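Local coordinates for protein beta-fructofuranosidase, insoluble isoenzyme CWINV1 (Arabidopsis thaliana, PDB 2OXB) that hydrolyses sucrose and 1-kestose, and to a lesser extent neokestose and levan, as a secreted cell-wall beta-fructofuranosidase of glycosyl hydrolase family 32, at residues H190-S195 and K261-A266; A171-S176 and E183-P188. The protein carries 1 engineered substitution. All blocks are in the same frame, centred on the assembly; numbering follows the deposited sequence.

From the N terminus, interaction 2 comes first: strand 168-176 turns back through five residues into strand 182-192, and pairing of 171-176 with 183-188 closes this short beta hairpin. One residue further on, segment 190-195 opens the much longer loop of interaction 1, in which the chain runs through strands 198-199, 201-207, 226-234, 240-248 and 253-256 before 261-266 returns to it. The two contacts are thus in series, neither nesting nor crossing, and their centres lie about 19 Å apart. Both use strand 182-192. Interaction 2 holds it within its own three-stranded sheet, whereas interaction 1 ties its end to the loop leaving the next sheet of the N-terminal, catalytic domain.

Interaction 1 of 2, residues H190-S195 and K261-A266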
# COMPACT_ATOMS: atom_id res chain seq x y z
N HIS A 190 19.88 1.46 9.26
CA HIS A 190 19.15 1.64 10.51
C HIS A 190 18.79 0.26 11.08
O HIS A 190 19.22 -0.75 10.55
CB HIS A 190 17.88 2.46 10.30
CG HIS A 190 17.27 2.97 11.58
ND1 HIS A 190 17.89 3.92 12.37
CD2 HIS A 190 16.15 2.61 12.24
CE1 HIS A 190 17.17 4.11 13.46
NE2 HIS A 190 16.11 3.32 13.41
N TYR A 191 18.00 0.25 12.15
CA TYR A 191 17.58 -0.99 12.79
C TYR A 191 16.67 -0.62 13.96
O TYR A 191 16.62 0.54 14.37
CB TYR A 191 18.79 -1.78 13.30
CG TYR A 191 19.50 -1.14 14.49
CD1 TYR A 191 19.04 -1.34 15.79
CD2 TYR A 191 20.58 -0.27 14.30
CE1 TYR A 191 19.64 -0.69 16.87
CE2 TYR A 191 21.18 0.38 15.37
CZ TYR A 191 20.70 0.17 16.65
OH TYR A 191 21.29 0.83 17.71
N ASP A 192 15.97 -1.60 14.50
CA ASP A 192 15.08 -1.39 15.64
C ASP A 192 15.00 -2.68 16.46
O ASP A 192 14.89 -3.77 15.89
CB ASP A 192 13.68 -0.98 15.14
CG ASP A 192 13.58 0.50 14.76
OD1 ASP A 192 14.26 0.94 13.82
OD2 ASP A 192 12.82 1.23 15.43
N ASP A 193 15.08 -2.58 17.78
CA ASP A 193 15.01 -3.76 18.65
C ASP A 193 13.58 -4.06 19.05
O ASP A 193 12.79 -3.15 19.29
CB ASP A 193 15.88 -3.58 19.91
CG ASP A 193 17.18 -4.36 19.85
OD1 ASP A 193 18.20 -3.86 20.37
OD2 ASP A 193 17.19 -5.47 19.28
N GLY A 194 13.25 -5.35 19.13
CA GLY A 194 11.90 -5.75 19.48
C GLY A 194 11.25 -6.32 18.24
O GLY A 194 10.98 -7.52 18.18
N SER A 195 11.00 -5.47 17.25
CA SER A 195 10.38 -5.90 15.99
C SER A 195 11.20 -7.01 15.35
O SER A 195 12.42 -6.95 15.29
CB SER A 195 10.31 -4.72 15.02
OG SER A 195 11.60 -4.24 14.72
N LYS A 261 10.91 5.80 16.12
CA LYS A 261 11.48 4.49 15.76
C LYS A 261 10.66 3.88 14.62
O LYS A 261 9.66 4.45 14.19
CB LYS A 261 11.45 3.54 16.96
CG LYS A 261 12.34 3.94 18.13
CD LYS A 261 13.83 3.73 17.82
CE LYS A 261 14.23 2.26 17.92
NZ LYS A 261 15.70 2.07 17.75
N MET A 262 11.09 2.73 14.12
CA MET A 262 10.37 2.09 13.03
C MET A 262 9.22 1.18 13.50
O MET A 262 8.49 0.62 12.68
CB MET A 262 11.35 1.30 12.16
CG MET A 262 12.32 2.20 11.41
SD MET A 262 12.63 1.59 9.74
CE MET A 262 10.91 1.46 9.13
N ASP A 263 9.06 1.05 14.82
CA ASP A 263 8.01 0.24 15.43
C ASP A 263 7.71 0.70 16.85
O ASP A 263 8.59 0.70 17.71
CB ASP A 263 8.41 -1.23 15.46
CG ASP A 263 9.85 -1.43 15.87
OD1 ASP A 263 10.74 -1.17 15.03
OD2 ASP A 263 10.09 -1.84 17.03
N GLY A 264 6.46 1.09 17.09
CA GLY A 264 6.07 1.57 18.41
C GLY A 264 5.20 2.80 18.24
O GLY A 264 4.23 3.01 18.96
N THR A 265 5.58 3.63 17.27
CA THR A 265 4.83 4.84 16.98
C THR A 265 4.98 5.14 15.48
O THR A 265 4.68 6.25 15.03
CB THR A 265 5.33 6.04 17.84
OG1 THR A 265 6.76 6.12 17.79
CG2 THR A 265 4.88 5.88 19.28
N ALA A 266 5.43 4.14 14.73
CA ALA A 266 5.62 4.27 13.29
C ALA A 266 4.29 4.23 12.53
O ALA A 266 3.46 3.34 12.72
CB ALA A 266 6.54 3.17 12.77
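Asp192 and Met262 bring their CA atoms to 6.4 Å of each other where the end of strand 182-192 meets the loop 261-266, and no backbone-to-backbone hydrogen bond joins the two. Instead, the carboxylate of Asp192 serves as the link. With CG anti to the carbonyl carbon (chi1 -80°), it extends toward the loop, and OD2 accepts a 2.6 Å hydrogen bond from the backbone N of Met262. The N-H arrives from above the carboxylate, 44° out of its plane. Lys261, bent at chi2 and chi3, curls its methylenes around the same oxygen, but NZ stays 3.8 Å from Asp192 OD2, a long salt bridge. The other oxygen, OD1, lies against CB and CG of Met262, whose side chain crosses that of Asp192 at about a right angle. CG of Met262 also approaches CD2 of His190 at 3.9 Å, while His190 ND1 is bonded to Lys253.

Family 32 enzymes build their N-terminal domain as a five-bladed beta-propeller, and the contact bridges two successive blades: strand 182-192 closes one, and 261-266 follows the last strand of the next. Without the carboxylate, as with an alanine at Asp192, the N-H of Met262 would probably lose its acceptor and the ammonium of Lys261 this distant counter-charge. On the flank, Asp263 turns OD1 toward Ser195, whose OG donates a weak hydrogen bond of 3.2 Å to Asp263 OD1. That same OD1 also comes near OD2 of Asp192, two like charges with their carboxylate planes 64° apart, and the nearby lysine may ease the repulsion. Ser195 OG has a second, weak partner in Trp198 NE1, and its side chain lies about 6 Å from that of Asp235, a substrate-binding residue.

Interaction 2 of 2, residues A171-S176 and E183-P188; sequences AITYTS and EKSPEP
Tyr174 and Lys184 face each other as an antiparallel non-hydrogen-bonded pair, with CA and CB of the lysine over one face of the tyrosine ring. CB and CG of Tyr174 start beside the carbonyl oxygen of Glu183, the same oxygen that receives a CA-H...O contact from Tyr174 CA. Further out the ring passes under the lysine: CD2 meets CA of Lys184, and CE2 comes to 3.4 Å from CB of Lys184. CE1 also reaches CG of Lys184, and CZ and finally OH lie against that same carbon. A first torsion that places CG of Tyr174 anti to the carbonyl carbon (chi1 -86°) sets the ring obliquely across the base of Lys184. The CH-pi contact lies over the face but offset toward the rim, with Lys184 CA 3.8 Å from the centroid of the Tyr174 ring. The lysine bends at chi2 while still against the ring; its CE then reaches Ile172 CG2, and NZ ends in a weak bond to the carbonyl oxygen of Ser185.

Thr175 and Glu183 form the hydrogen-bonded pair of this beta hairpin. Glu183 N donates to Thr175 O at 2.6 Å, with a C=O...donor angle of 170°, and the return bond from Thr175 N is weak. Their side chains run side by side on the face turned from Tyr174, OG1 of Thr175 beside CB of Glu183. One further rung joins Ser185 N to Thr173 O (2.9 Å), after which the chain swings out through Pro186, and the Thr173 methyl CG2 packs against Ser185 CB and Glu187 O.

Pairing resumes past Pro188, where Ala171 bonds with Leu189. On its other edge strand 168-176 pairs with strand 157-165, to which Thr173 OG1 bonds through Val159 O, and Met130 and Phe143 from loops pack on Tyr174.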
# COMPACT_ATOMS: atom_id res chain seq x y z
N ALA A 171 18.46 -3.36 8.23
CA ALA A 171 18.59 -3.25 6.78
C ALA A 171 20.07 -3.29 6.44
O ALA A 171 20.75 -2.27 6.54
CB ALA A 171 17.98 -1.94 6.30
N ILE A 172 20.58 -4.44 6.03
CA ILE A 172 22.00 -4.54 5.70
C ILE A 172 22.33 -3.86 4.39
O ILE A 172 21.71 -4.14 3.37
CB ILE A 172 22.44 -6.00 5.60
CG1 ILE A 172 22.23 -6.69 6.96
CG2 ILE A 172 23.91 -6.07 5.15
CD1 ILE A 172 22.52 -8.16 6.93
N THR A 173 23.31 -2.98 4.40
CA THR A 173 23.66 -2.30 3.17
C THR A 173 24.96 -2.79 2.56
O THR A 173 25.86 -3.25 3.26
CB THR A 173 23.73 -0.78 3.40
OG1 THR A 173 24.40 -0.16 2.30
CG2 THR A 173 24.44 -0.46 4.70
N TYR A 174 25.03 -2.71 1.24
CA TYR A 174 26.22 -3.14 0.51
C TYR A 174 26.61 -2.02 -0.44
O TYR A 174 25.81 -1.60 -1.27
CB TYR A 174 25.95 -4.38 -0.35
CG TYR A 174 26.10 -5.72 0.33
CD1 TYR A 174 25.12 -6.18 1.20
CD2 TYR A 174 27.21 -6.53 0.08
CE1 TYR A 174 25.23 -7.43 1.81
CE2 TYR A 174 27.34 -7.77 0.68
CZ TYR A 174 26.34 -8.22 1.55
OH TYR A 174 26.45 -9.45 2.17
N THR A 175 27.84 -1.53 -0.31
CA THR A 175 28.31 -0.49 -1.21
C THR A 175 28.84 -1.23 -2.42
O THR A 175 29.36 -2.34 -2.30
CB THR A 175 29.44 0.36 -0.57
OG1 THR A 175 30.51 -0.49 -0.12
CG2 THR A 175 28.90 1.17 0.61
N SER A 176 28.71 -0.63 -3.60
CA SER A 176 29.20 -1.26 -4.82
C SER A 176 30.14 -0.35 -5.57
O SER A 176 29.88 0.84 -5.74
CB SER A 176 28.03 -1.65 -5.74
OG SER A 176 28.48 -2.36 -6.88
N GLU A 183 30.56 -4.56 -1.63
CA GLU A 183 31.18 -4.66 -0.32
C GLU A 183 30.09 -4.58 0.73
O GLU A 183 29.19 -3.74 0.66
CB GLU A 183 32.19 -3.51 -0.13
CG GLU A 183 32.94 -3.54 1.20
CD GLU A 183 34.05 -4.59 1.25
OE1 GLU A 183 34.31 -5.12 2.36
OE2 GLU A 183 34.67 -4.88 0.20
N LYS A 184 30.17 -5.48 1.71
CA LYS A 184 29.20 -5.55 2.80
C LYS A 184 29.51 -4.48 3.84
O LYS A 184 30.47 -4.60 4.60
CB LYS A 184 29.23 -6.94 3.43
CG LYS A 184 28.17 -7.20 4.49
CD LYS A 184 28.58 -6.64 5.85
CE LYS A 184 27.53 -6.96 6.90
NZ LYS A 184 27.91 -6.46 8.24
N SER A 185 28.69 -3.43 3.86
CA SER A 185 28.86 -2.33 4.80
C SER A 185 28.70 -2.83 6.24
O SER A 185 27.68 -3.44 6.59
CB SER A 185 27.83 -1.25 4.48
OG SER A 185 28.29 0.04 4.86
N PRO A 186 29.70 -2.56 7.11
CA PRO A 186 29.75 -2.94 8.53
C PRO A 186 28.74 -2.27 9.47
O PRO A 186 28.89 -2.35 10.69
CB PRO A 186 31.20 -2.62 8.91
CG PRO A 186 31.48 -1.41 8.08
CD PRO A 186 30.93 -1.82 6.74
N GLU A 187 27.73 -1.62 8.91
CA GLU A 187 26.69 -0.95 9.70
C GLU A 187 25.38 -0.77 8.90
O GLU A 187 25.38 -0.18 7.82
CB GLU A 187 27.19 0.42 10.22
CG GLU A 187 26.11 1.31 10.88
CD GLU A 187 26.61 2.68 11.35
OE1 GLU A 187 27.28 3.40 10.56
OE2 GLU A 187 26.32 3.06 12.51
N PRO A 188 24.24 -1.26 9.43
CA PRO A 188 22.95 -1.14 8.74
C PRO A 188 22.51 0.31 8.64
O PRO A 188 22.79 1.11 9.53
CB PRO A 188 22.02 -1.95 9.63
CG PRO A 188 22.59 -1.71 10.99
CD PRO A 188 24.07 -1.88 10.76